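Dihydroneopterin triphosphate diphosphatase (Escherichia coli, PDB 2O1C) probably hydrolyses dihydroneopterin triphosphate to the monophosphate and pyrophosphate, using magnesium, for folate biosynthesis, and can also cleave nucleoside triphosphates, dATP preferentially. Local coordinates at residues Y6-S11 against T40-E45. Sequence-based numbering, arbitrary orientation.
Sequences YKRPVS and TGSVEE. With PPV (pyrophosphate), chain G; SO4 (sulfate ion), chain E.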
ATOM      1  N   TYR A   6      -7.558   6.104  16.359  1.00 17.94           N
ATOM      2  CA  TYR A   6      -8.183   6.069  15.048  1.00 16.81           C
ATOM      3  C   TYR A   6      -7.136   6.172  13.948  1.00 16.61           C
ATOM      4  O   TYR A   6      -6.110   6.851  14.108  1.00 16.26           O
ATOM      5  CB  TYR A   6      -9.198   7.206  14.903  1.00 17.16           C
ATOM      6  CG  TYR A   6     -10.426   7.085  15.785  1.00 17.59           C
ATOM      7  CD1 TYR A   6     -11.249   5.957  15.726  1.00 17.42           C
ATOM      8  CD2 TYR A   6     -10.778   8.106  16.671  1.00 17.21           C
ATOM      9  CE1 TYR A   6     -12.383   5.848  16.526  1.00 18.78           C
ATOM     10  CE2 TYR A   6     -11.911   8.000  17.480  1.00 18.30           C
ATOM     11  CZ  TYR A   6     -12.707   6.869  17.396  1.00 18.39           C
ATOM     12  OH  TYR A   6     -13.832   6.759  18.183  1.00 19.75           O
ATOM     13  N   LYS A   7      -7.399   5.475  12.850  1.00 15.95           N
ATOM     14  CA  LYS A   7      -6.647   5.668  11.619  1.00 16.32           C
ATOM     15  C   LYS A   7      -6.958   7.062  11.102  1.00 16.14           C
ATOM     16  O   LYS A   7      -8.055   7.585  11.294  1.00 15.95           O
ATOM     17  CB  LYS A   7      -7.042   4.634  10.568  1.00 15.81           C
ATOM     18  CG  LYS A   7      -6.691   3.201  10.916  1.00 16.68           C
ATOM     19  CD  LYS A   7      -7.064   2.251   9.779  1.00 17.07           C
ATOM     20  CE  LYS A   7      -6.713   0.815  10.159  1.00 19.85           C
ATOM     21  NZ  LYS A   7      -6.917  -0.118   9.024  1.00 25.84           N
ATOM     22  N   ARG A   8      -5.982   7.665  10.445  1.00 16.37           N
ATOM     23  CA  ARG A   8      -6.164   8.988   9.867  1.00 16.40           C
ATOM     24  C   ARG A   8      -6.629   8.820   8.422  1.00 14.93           C
ATOM     25  O   ARG A   8      -6.109   7.959   7.698  1.00 15.24           O
ATOM     26  CB  ARG A   8      -4.869   9.798   9.969  1.00 17.07           C
ATOM     27  CG  ARG A   8      -4.278   9.764  11.380  1.00 20.43           C
ATOM     28  CD  ARG A   8      -3.714  11.100  11.828  1.00 25.82           C
ATOM     29  NE  ARG A   8      -4.579  11.754  12.814  1.00 29.32           N
ATOM     30  CZ  ARG A   8      -5.138  12.950  12.660  1.00 30.39           C
ATOM     31  NH1 ARG A   8      -4.928  13.654  11.559  1.00 30.84           N
ATOM     32  NH2 ARG A   8      -5.907  13.451  13.617  1.00 32.37           N
ATOM     33  N   PRO A   9      -7.633   9.616   8.001  1.00 13.76           N
ATOM     34  CA  PRO A   9      -8.159   9.563   6.635  1.00 12.78           C
ATOM     35  C   PRO A   9      -7.292  10.299   5.589  1.00 12.03           C
ATOM     36  O   PRO A   9      -7.803  10.793   4.582  1.00 11.91           O
ATOM     37  CB  PRO A   9      -9.533  10.217   6.772  1.00 12.76           C
ATOM     38  CG  PRO A   9      -9.337  11.227   7.852  1.00 13.28           C
ATOM     39  CD  PRO A   9      -8.347  10.622   8.818  1.00 13.43           C
ATOM     40  N   VAL A  10      -5.998  10.372   5.865  1.00 11.94           N
ATOM     41  CA  VAL A  10      -4.987  10.830   4.926  1.00 12.64           C
ATOM     42  C   VAL A  10      -3.963   9.698   4.913  1.00 12.07           C
ATOM     43  O   VAL A  10      -3.414   9.353   5.955  1.00 13.00           O
ATOM     44  CB  VAL A  10      -4.336  12.140   5.409  1.00 12.86           C
ATOM     45  CG1 VAL A  10      -3.141  12.500   4.532  1.00 13.91           C
ATOM     46  CG2 VAL A  10      -5.352  13.282   5.427  1.00 12.64           C
ATOM     47  N   SER A  11      -3.721   9.115   3.743  1.00 11.96           N
ATOM     48  CA  SER A  11      -2.978   7.851   3.661  1.00 11.99           C
ATOM     49  C   SER A  11      -2.002   7.839   2.497  1.00 11.08           C
ATOM     50  O   SER A  11      -2.016   8.757   1.673  1.00 11.13           O
ATOM     51  CB  SER A  11      -3.980   6.698   3.517  1.00 12.21           C
ATOM     52  OG  SER A  11      -4.643   6.769   2.266  1.00 15.33           O
ATOM     53  N   THR A  40      -0.288  -0.059   2.265  1.00 12.61           N
ATOM     54  CA  THR A  40      -1.007   1.176   2.589  1.00 12.94           C
ATOM     55  C   THR A  40      -0.831   1.565   4.057  1.00 12.78           C
ATOM     56  O   THR A  40      -0.496   0.730   4.906  1.00 12.93           O
ATOM     57  CB  THR A  40      -2.532   1.063   2.320  1.00 13.03           C
ATOM     58  OG1 THR A  40      -3.097   0.003   3.112  1.00 12.64           O
ATOM     59  CG2 THR A  40      -2.835   0.832   0.861  1.00 13.41           C
ATOM     60  N   GLY A  41      -1.076   2.836   4.360  1.00 12.74           N
ATOM     61  CA  GLY A  41      -1.142   3.253   5.759  1.00 12.82           C
ATOM     62  C   GLY A  41      -1.427   4.733   5.927  1.00 13.33           C
ATOM     63  O   GLY A  41      -1.359   5.493   4.969  1.00 12.78           O
ATOM     64  N   SER A  42      -1.744   5.123   7.156  1.00 13.57           N
ATOM     65  CA  SER A  42      -2.008   6.530   7.512  1.00 14.41           C
ATOM     66  C   SER A  42      -0.749   7.380   7.537  1.00 14.36           C
ATOM     67  O   SER A  42       0.311   6.908   7.959  1.00 14.56           O
ATOM     68  CB  SER A  42      -2.655   6.605   8.898  1.00 14.47           C
ATOM     69  OG  SER A  42      -3.985   6.119   8.863  1.00 16.71           O
ATOM     70  N   VAL A  43      -0.880   8.634   7.094  1.00 14.29           N
ATOM     71  CA  VAL A  43       0.144   9.653   7.328  1.00 14.81           C
ATOM     72  C   VAL A  43      -0.127  10.213   8.722  1.00 15.43           C
ATOM     73  O   VAL A  43      -1.148  10.881   8.949  1.00 16.43           O
ATOM     74  CB  VAL A  43       0.102  10.783   6.280  1.00 14.40           C
ATOM     75  CG1 VAL A  43       1.198  11.822   6.555  1.00 13.32           C
ATOM     76  CG2 VAL A  43       0.229  10.236   4.869  1.00 13.57           C
ATOM     77  N   GLU A  44       0.772   9.926   9.659  1.00 16.25           N
ATOM     78  CA  GLU A  44       0.559  10.301  11.048  1.00 16.97           C
ATOM     79  C   GLU A  44       0.967  11.756  11.284  1.00 16.64           C
ATOM     80  O   GLU A  44       1.769  12.322  10.536  1.00 15.46           O
ATOM     81  CB  GLU A  44       1.316   9.364  12.002  1.00 17.93           C
ATOM     82  CG  GLU A  44       0.912   7.877  11.908  1.00 20.64           C
ATOM     83  CD  GLU A  44      -0.444   7.571  12.546  1.00 25.31           C
ATOM     84  OE1 GLU A  44      -0.862   8.299  13.477  1.00 28.36           O
ATOM     85  OE2 GLU A  44      -1.096   6.585  12.127  1.00 27.32           O
ATOM     86  N   GLU A  45       0.400  12.359  12.323  1.00 17.01           N
ATOM     87  CA  GLU A  45       0.802  13.695  12.743  1.00 17.38           C
ATOM     88  C   GLU A  45       2.316  13.767  12.866  1.00 17.04           C
ATOM     89  O   GLU A  45       2.936  12.897  13.473  1.00 18.27           O
ATOM     90  CB  GLU A  45       0.164  14.036  14.093  1.00 17.55           C
ATOM     91  CG  GLU A  45       0.322  15.484  14.510  1.00 19.97           C
ATOM     92  CD  GLU A  45      -0.789  16.373  13.992  1.00 23.32           C
ATOM     93  OE1 GLU A  45      -1.693  15.842  13.304  1.00 26.18           O
ATOM     94  OE2 GLU A  45      -0.765  17.593  14.278  1.00 22.90           O
TER
HETATM   95  O11 PPV G 163      -3.760   2.199  10.196  1.00 40.30           O
HETATM   96  P1  PPV G 163      -3.423   2.680   8.807  1.00 39.50           P
HETATM   97  O21 PPV G 163      -4.384   3.691   8.225  1.00 39.94           O
HETATM   98  O31 PPV G 163      -1.967   3.075   8.746  1.00 38.53           O
HETATM   99  OPP PPV G 163      -3.565   1.338   7.880  1.00 34.82           O
HETATM  100  P2  PPV G 163      -4.438   1.053   6.529  1.00 30.81           P
HETATM  101  O12 PPV G 163      -4.645   2.363   5.813  1.00 33.65           O
HETATM  102  O22 PPV G 163      -5.717   0.392   6.945  1.00 30.93           O
HETATM  103  O32 PPV G 163      -3.560   0.088   5.779  1.00 32.17           O
HETATM  104  S   SO4 E 164      -5.542  -2.583  12.619  1.00 65.40           S
HETATM  105  O1  SO4 E 164      -5.385  -4.031  12.715  1.00 65.69           O
HETATM  106  O2  SO4 E 164      -6.119  -2.252  11.319  1.00 65.31           O
HETATM  107  O3  SO4 E 164      -6.438  -2.126  13.676  1.00 65.51           O
HETATM  108  O4  SO4 E 164      -4.241  -1.937  12.772  1.00 65.16           O
HETATM  109  O   HOH W   1      -3.522   6.552  12.499  1.00 26.87           O
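Ser42 OG is gripped from two directions: it accepts the backbone N-H of Arg8, with N 3.0 Å from OG and the bond bent to 139°, and donates to O21 of the bound pyrophosphate. The hydroxyl gets there because OG stands anti to its own carbonyl carbon (chi1 -71°), while Ser42 N sends a nearly straight bond to O31 of the same phosphate. Lys7 runs its extended chain alongside the ligand, CG 3.2 Å from O11, until NZ comes to O22 of the second phosphate in a very short hydrogen bond, its exact length doubtful; Thr40 OG1 and Arg29 bind the ligand as well. With an alanine in place of Lys7, O22 would probably lose its ammonium partner and that side of the pyrophosphate its aliphatic wall. Gly41 to Glu45 open the Nudix box at the end of strand 36-42, which runs antiparallel to strand 10-18; Ser11 and Ser42 form a non-hydrogen-bonded pair, their side chains diverging and their CA atoms 4.2 Å apart. Gly41 CA passes 3.1 Å from O31. Just past the strand end, Val43 N bonds to Val10 O at 2.9 Å, and Val10 CG1 packs against Val43 CB, 4.1 Å away.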